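Side-chain contacts in putative Chlorite dismutase TA0507 (PDB 3DTZ), which is of unknown function but may bind heme and act as an oxidoreductase: residues 88-91 with 92-95; 126-129 with 130-134. One frame throughout, in Å; residues are numbered along the deposited sequence.

Contact 1 (88-91 with 92-95)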
loop_
_atom_site.group_PDB
_atom_site.type_symbol
_atom_site.label_atom_id
_atom_site.label_comp_id
_atom_site.label_asym_id
_atom_site.label_seq_id
_atom_site.Cartn_x
_atom_site.Cartn_y
_atom_site.Cartn_z
ATOM N N PRO D 88 -4.158 25.896 18.261
ATOM C CA PRO D 88 -4.326 25.078 17.048
ATOM C C PRO D 88 -3.972 25.819 15.750
ATOM O O PRO D 88 -3.628 25.180 14.757
ATOM C CB PRO D 88 -5.800 24.659 17.094
ATOM C CG PRO D 88 -6.474 25.668 17.925
ATOM C CD PRO D 88 -5.445 26.206 18.908
ATOM N N ASP D 89 -4.029 27.151 15.790
ATOM C CA ASP D 89 -3.578 28.035 14.705
ATOM C C ASP D 89 -2.067 27.983 14.573
ATOM O O ASP D 89 -1.529 27.909 13.471
ATOM C CB ASP D 89 -4.082 29.480 14.963
ATOM C CG ASP D 89 -3.554 30.509 13.940
ATOM O OD1 ASP D 89 -3.696 30.281 12.715
ATOM O OD2 ASP D 89 -3.016 31.563 14.377
ATOM N N LEU D 90 -1.368 27.994 15.697
ATOM C CA LEU D 90 0.069 27.763 15.663
ATOM C C LEU D 90 0.418 26.373 15.147
ATOM O O LEU D 90 1.467 26.196 14.554
ATOM C CB LEU D 90 0.705 28.027 17.028
ATOM C CG LEU D 90 0.645 29.494 17.512
ATOM C CD1 LEU D 90 1.440 29.599 18.776
ATOM C CD2 LEU D 90 1.194 30.448 16.441
HETATM N N MSE D 91 -0.447 25.388 15.378
HETATM C CA MSE D 91 -0.148 24.018 14.932
HETATM C C MSE D 91 -0.188 23.939 13.397
HETATM O O MSE D 91 0.675 23.311 12.774
HETATM C CB MSE D 91 -1.102 22.986 15.580
HETATM C CG MSE D 91 -0.938 22.861 17.126
HETATM SE SE MSE D 91 0.887 22.407 17.654
HETATM C CE MSE D 91 0.945 20.551 17.166
ATOM N N ILE D 92 -1.189 24.567 12.788
ATOM C CA ILE D 92 -1.273 24.521 11.310
ATOM C C ILE D 92 -0.153 25.389 10.685
ATOM O O ILE D 92 0.478 24.996 9.690
ATOM C CB ILE D 92 -2.694 24.868 10.783
ATOM C CG1 ILE D 92 -2.728 24.787 9.234
ATOM C CG2 ILE D 92 -3.181 26.225 11.260
ATOM C CD1 ILE D 92 -2.417 23.412 8.731
ATOM N N LEU D 93 0.127 26.536 11.298
ATOM C CA LEU D 93 1.248 27.405 10.837
ATOM C C LEU D 93 2.608 26.696 10.874
ATOM O O LEU D 93 3.443 26.838 9.949
ATOM C CB LEU D 93 1.298 28.687 11.674
ATOM C CG LEU D 93 0.230 29.708 11.288
ATOM C CD1 LEU D 93 0.165 30.789 12.324
ATOM C CD2 LEU D 93 0.516 30.298 9.882
ATOM N N ALA D 94 2.817 25.920 11.930
ATOM C CA ALA D 94 4.062 25.155 12.100
ATOM C C ALA D 94 4.156 24.085 11.023
ATOM O O ALA D 94 5.183 23.953 10.378
ATOM C CB ALA D 94 4.097 24.516 13.475
ATOM N N LYS D 95 3.060 23.357 10.800
ATOM C CA LYS D 95 3.076 22.298 9.762
ATOM C C LYS D 95 3.383 22.916 8.390
ATOM O O LYS D 95 4.204 22.407 7.628
ATOM C CB LYS D 95 1.760 21.507 9.762
ATOM C CG LYS D 95 1.664 20.428 8.623
ATOM C CD LYS D 95 0.979 21.042 7.384
ATOM C CE LYS D 95 0.828 20.002 6.236
ATOM N NZ LYS D 95 -0.020 20.587 5.161
#

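Contact 2 (126-129 with 130-134)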
loop_
_atom_site.group_PDB
_atom_site.type_symbol
_atom_site.label_atom_id
_atom_site.label_comp_id
_atom_site.label_asym_id
_atom_site.label_seq_id
_atom_site.Cartn_x
_atom_site.Cartn_y
_atom_site.Cartn_z
ATOM N N LYS D 126 1.925 16.271 38.847
ATOM C CA LYS D 126 2.887 16.802 37.889
ATOM C C LYS D 126 2.159 17.537 36.785
ATOM O O LYS D 126 0.992 17.238 36.489
ATOM C CB LYS D 126 3.767 15.684 37.316
ATOM C CG LYS D 126 4.612 14.946 38.370
ATOM C CD LYS D 126 5.670 14.072 37.710
ATOM C CE LYS D 126 5.035 13.018 36.828
ATOM N NZ LYS D 126 5.958 12.537 35.751
ATOM N N LYS D 127 2.850 18.498 36.169
ATOM C CA LYS D 127 2.303 19.228 35.015
ATOM C C LYS D 127 2.943 18.685 33.756
ATOM O O LYS D 127 4.178 18.672 33.629
ATOM C CB LYS D 127 2.571 20.742 35.160
ATOM C CG LYS D 127 2.027 21.318 36.434
ATOM C CD LYS D 127 2.658 22.669 36.769
ATOM C CE LYS D 127 2.223 23.148 38.147
ATOM N NZ LYS D 127 2.540 24.596 38.358
ATOM N N LEU D 128 2.115 18.171 32.853
ATOM C CA LEU D 128 2.620 17.622 31.593
ATOM C C LEU D 128 3.499 18.663 30.881
ATOM O O LEU D 128 4.561 18.325 30.363
ATOM C CB LEU D 128 1.477 17.111 30.708
ATOM C CG LEU D 128 1.907 16.347 29.441
ATOM C CD1 LEU D 128 0.815 15.320 29.072
ATOM C CD2 LEU D 128 2.064 17.320 28.284
ATOM N N GLU D 129 3.064 19.916 30.898
ATOM C CA GLU D 129 3.810 20.985 30.251
ATOM C C GLU D 129 5.225 21.113 30.828
ATOM O O GLU D 129 6.174 21.360 30.084
ATOM C CB GLU D 129 3.054 22.294 30.374
ATOM C CG GLU D 129 3.750 23.473 29.687
ATOM C CD GLU D 129 2.954 24.748 29.766
ATOM O OE1 GLU D 129 1.859 24.730 30.358
ATOM O OE2 GLU D 129 3.449 25.781 29.262
ATOM N N ASP D 130 5.373 20.933 32.139
ATOM C CA ASP D 130 6.696 21.004 32.779
ATOM C C ASP D 130 7.616 19.943 32.193
ATOM O O ASP D 130 8.798 20.206 31.937
ATOM C CB ASP D 130 6.598 20.806 34.301
ATOM C CG ASP D 130 6.119 22.045 35.056
ATOM O OD1 ASP D 130 6.038 23.153 34.470
ATOM O OD2 ASP D 130 5.832 21.908 36.286
ATOM N N SER D 131 7.084 18.736 31.975
ATOM C CA SER D 131 7.854 17.645 31.375
ATOM C C SER D 131 8.282 18.016 29.950
ATOM O O SER D 131 9.428 17.771 29.540
ATOM C CB SER D 131 6.994 16.367 31.363
ATOM O OG SER D 131 7.778 15.231 31.119
ATOM N N LEU D 132 7.347 18.597 29.193
ATOM C CA LEU D 132 7.634 19.040 27.816
ATOM C C LEU D 132 8.733 20.140 27.783
ATOM O O LEU D 132 9.481 20.248 26.804
ATOM C CB LEU D 132 6.378 19.533 27.134
ATOM C CG LEU D 132 5.253 18.573 26.837
ATOM C CD1 LEU D 132 4.133 19.290 26.099
ATOM C CD2 LEU D 132 5.825 17.408 26.003
ATOM N N ARG D 133 8.855 20.907 28.855
ATOM C CA ARG D 133 9.873 21.958 28.915
ATOM C C ARG D 133 11.248 21.504 29.413
ATOM O O ARG D 133 12.215 22.303 29.439
ATOM C CB ARG D 133 9.347 23.160 29.724
ATOM C CG ARG D 133 8.149 23.827 29.015
ATOM C CD ARG D 133 7.688 25.064 29.745
ATOM N NE ARG D 133 6.494 25.643 29.109
ATOM C CZ ARG D 133 6.531 26.504 28.096
ATOM N NH1 ARG D 133 7.690 26.888 27.592
ATOM N NH2 ARG D 133 5.407 27.006 27.607
ATOM N N LEU D 134 11.356 20.253 29.854
ATOM C CA LEU D 134 12.663 19.718 30.279
ATOM C C LEU D 134 13.570 19.487 29.062
ATOM O O LEU D 134 13.080 19.210 27.973
ATOM C CB LEU D 134 12.481 18.403 31.037
ATOM C CG LEU D 134 11.687 18.412 32.347
ATOM C CD1 LEU D 134 11.401 16.986 32.804
ATOM C CD2 LEU D 134 12.411 19.182 33.455
HETATM O O HOH W 1 5.359 19.424 37.337
#

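Contact 1 (88-91 with 92-95)
Asp89 and Leu93 meet one turn apart on the first two turns of helix 88-102, their side chains set at a slant to each other. The methyl CD1 of Leu93 does the touching. It lies at the Asp89 carboxylate, 3.9 Å from Asp89 OD2, and CD1 of Leu93 also comes within 4.3 Å of Leu90 CD2. Asp89 reaches it because its CG stands anti to the backbone N (chi1 175°). Ile92 directs its CG2 branch back along the helix, and this methyl packs 3.2 Å from Asp89 O. Ala94 CB sits over the preceding turn, 3.3 Å from Leu90 O. Regular i to i+4 bonds run beneath these side chains, among them Leu93 N to Asp89 O at 3.1 Å. Asn87 OD1 accepts from Asp89 N at the start of the helix. The selenomethionine Met91 is bent at chi2 and chi3 and packs on Tyr83 and Ser85 of strand 79-85 and on Tyr25 and Ser27 of strand 25-33. Ala94 joins it on Tyr83. Another face of the helix meets a second subunit: Ile92 packs on Ser72 and Leu93 on Arg71 of its strand 64-72, and Lys95 NZ bonds to Ser72 O and Ser77 O of that subunit.

Contact 2 (126-129 with 130-134)
The Arg133 guanidinium presents its edge to the Glu129 carboxylate, with Glu129 CD in the guanidinium plane. Two nitrogens on that edge share one oxygen: Arg133 NH2 lies 2.8 Å from Glu129 OE2, and Arg133 NE is 3.1 Å from the same OE2. Glu129 OE2 takes the NH2 bond on its anti lone pair, whereas NE approaches 24° out of the carboxylate plane. The two planes are turned 41° apart. Glu129 CG stands anti to its backbone N (chi1 -178°), which carries the carboxylate alongside the extended Arg133 chain, the two pointing the same way. Arg86 forms a salt bridge with Glu129 OE1, so both carboxylate oxygens are held and the rotation of the group is probably restricted. This is an i to i+4 salt bridge from Glu129 of the short helix 128-132 to Arg133. Lys127 is the N-cap residue of that helix. At that end a water links Lys127 N to Asp130 OD2, and Lys127 CD passes 3.3 Å from Asp130 OD2. On another side of the helix, Leu128 CD2 meets Leu132 CD1 at 3.6 Å. These leucines pack on Tyr116 and Tyr182 of the sheet, and Leu132 also rests on Ile65. Leu132 N bonds to Leu128 O at 3.0 Å.

In the fold
Contact 1 precedes contact 2 along the chain, with strand 106-116 and helix 119-122 between them. Their centres lie 21 Å apart and their nearest atoms about 10 Å apart, so they do not touch. Both join side chains three or four residues apart, on helices that pack against the antiparallel sheet. Contact 1 lies on strands 25-33 and 79-85, contact 2 on strands 64-72, 106-116 and 180-185. The strand order joins the two sites, since 79-85 pairs with both 25-33 and 64-72. Contact 1 also faces a second subunit of the pentamer, whereas no other chain of the assembly touches contact 2. Neither contact includes a heme or metal.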